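PDB 3CNV: putative GntR-family transcriptional regulator from Bordetella bronchiseptica RB50, which probably regulates transcription as a GntR-family DNA-binding protein whose UTRA domain is expected to bind a small-molecule effector. Local coordinates for residues 115-119 with 120-124. Residues are numbered along the deposited sequence; the frame is centred on the assembly and turned at random.
Sequences EIAPL and LGVEP
The short helix 117-120 ends in a Schellman motif, a worked example of how a 6→1 backbone bond and a residue of positive phi turn a chain out of a helix. Ala117 O takes the two stronger bonds. Leu120 N donates to Ala117 O at 3.0 Å, and Val122 N, the 6→1 donor, reaches the same oxygen at 3.0 Å along a nearly straight N-H line (168°). The two donors approach from opposite faces of the carbonyl plane, so the oxygen is gripped from both sides. Leu120 N also bonds weakly to Ile116 O. Between the two donors the chain reverses at Gly121, whose phi is positive (76°); the inner 5→2 bond of the motif, Gly121 N to Pro118 O, is weak at 3.5 Å.

In the UTRA domain this turn lies between strands 102-111 and 127-137, which pair as antiparallel neighbours at one end of the six-stranded sheet. On the side of the helix facing the sheet, Ile116 and Leu120 run side by side and both touch Ile63 and Leu128. Ile116 CG2, anti to its own backbone nitrogen, is directed toward Leu120 one turn on and meets Leu120 CD1 at 3.8 Å. Past the turn the returning backbone folds over Ala117, whose CB lies 3.2 Å from Val122 O and 3.6 Å from Pro124 N. The same methyl meets Val122 CG2 at 4.0 Å, the apolar C3 to C'' contact of the motif, and Pro124 CG at 4.1 Å.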
loop_
_atom_site.group_PDB
_atom_site.type_symbol
_atom_site.label_atom_id
_atom_site.label_comp_id
_atom_site.label_asym_id
_atom_site.label_seq_id
_atom_site.Cartn_x
_atom_site.Cartn_y
_atom_site.Cartn_z
ATOM N N GLU C 115 -15.521 -24.313 16.583
ATOM C CA GLU C 115 -16.676 -23.880 15.718
ATOM C C GLU C 115 -16.243 -23.676 14.240
ATOM O O GLU C 115 -16.975 -24.019 13.297
ATOM C CB GLU C 115 -17.335 -22.565 16.243
ATOM C CG GLU C 115 -18.267 -21.812 15.188
ATOM C CD GLU C 115 -18.786 -20.425 15.674
ATOM O OE1 GLU C 115 -18.011 -19.431 15.741
ATOM O OE2 GLU C 115 -19.990 -20.319 15.996
ATOM N N ILE C 116 -15.050 -23.099 14.062
ATOM C CA ILE C 116 -14.535 -22.777 12.724
ATOM C C ILE C 116 -13.955 -23.972 11.984
ATOM O O ILE C 116 -14.157 -24.131 10.777
ATOM C CB ILE C 116 -13.517 -21.642 12.781
ATOM C CG1 ILE C 116 -14.220 -20.374 13.279
ATOM C CG2 ILE C 116 -12.826 -21.346 11.377
ATOM C CD1 ILE C 116 -15.299 -19.900 12.372
ATOM N N ALA C 117 -13.289 -24.844 12.717
ATOM C CA ALA C 117 -12.537 -25.920 12.098
ATOM C C ALA C 117 -13.378 -26.712 11.052
ATOM O O ALA C 117 -12.966 -26.813 9.899
ATOM C CB ALA C 117 -11.928 -26.821 13.145
ATOM N N PRO C 118 -14.585 -27.208 11.421
ATOM C CA PRO C 118 -15.330 -28.010 10.439
ATOM C C PRO C 118 -15.839 -27.188 9.242
ATOM O O PRO C 118 -16.115 -27.720 8.190
ATOM C CB PRO C 118 -16.504 -28.575 11.244
ATOM C CG PRO C 118 -16.648 -27.684 12.443
ATOM C CD PRO C 118 -15.312 -27.040 12.699
ATOM N N LEU C 119 -15.919 -25.877 9.390
ATOM C CA LEU C 119 -16.364 -25.060 8.269
ATOM C C LEU C 119 -15.242 -24.880 7.213
ATOM O O LEU C 119 -15.497 -24.452 6.077
ATOM C CB LEU C 119 -16.882 -23.719 8.771
ATOM C CG LEU C 119 -18.022 -23.783 9.777
ATOM C CD1 LEU C 119 -18.335 -22.363 10.282
ATOM C CD2 LEU C 119 -19.262 -24.466 9.127
ATOM N N LEU C 120 -14.006 -25.161 7.616
ATOM C CA LEU C 120 -12.824 -25.070 6.733
ATOM C C LEU C 120 -12.238 -26.417 6.386
ATOM O O LEU C 120 -11.279 -26.541 5.609
ATOM C CB LEU C 120 -11.759 -24.146 7.332
ATOM C CG LEU C 120 -12.137 -22.646 7.308
ATOM C CD1 LEU C 120 -11.052 -21.797 7.996
ATOM C CD2 LEU C 120 -12.373 -22.088 5.853
ATOM N N GLY C 121 -12.865 -27.422 6.937
ATOM C CA GLY C 121 -12.506 -28.824 6.679
ATOM C C GLY C 121 -11.254 -29.258 7.388
ATOM O O GLY C 121 -10.547 -30.122 6.921
ATOM N N VAL C 122 -10.975 -28.625 8.514
ATOM C CA VAL C 122 -9.748 -28.910 9.265
ATOM C C VAL C 122 -9.988 -29.315 10.700
ATOM O O VAL C 122 -11.060 -29.211 11.221
ATOM C CB VAL C 122 -8.798 -27.669 9.274
ATOM C CG1 VAL C 122 -8.465 -27.234 7.850
ATOM C CG2 VAL C 122 -9.413 -26.459 10.037
ATOM N N GLU C 123 -8.927 -29.730 11.351
ATOM C CA GLU C 123 -8.999 -30.148 12.749
ATOM C C GLU C 123 -8.888 -28.951 13.674
ATOM O O GLU C 123 -8.178 -28.008 13.388
ATOM C CB GLU C 123 -7.879 -31.173 13.077
ATOM C CG GLU C 123 -6.494 -30.521 13.201
ATOM C CD GLU C 123 -5.729 -30.162 11.861
ATOM O OE1 GLU C 123 -6.307 -30.196 10.683
ATOM O OE2 GLU C 123 -4.503 -29.847 12.054
ATOM N N PRO C 124 -9.580 -28.981 14.814
ATOM C CA PRO C 124 -9.330 -27.833 15.691
ATOM C C PRO C 124 -7.861 -27.708 16.085
ATOM O O PRO C 124 -7.139 -28.706 16.277
ATOM C CB PRO C 124 -10.227 -28.123 16.911
ATOM C CG PRO C 124 -11.223 -29.117 16.443
ATOM C CD PRO C 124 -10.531 -29.938 15.399
#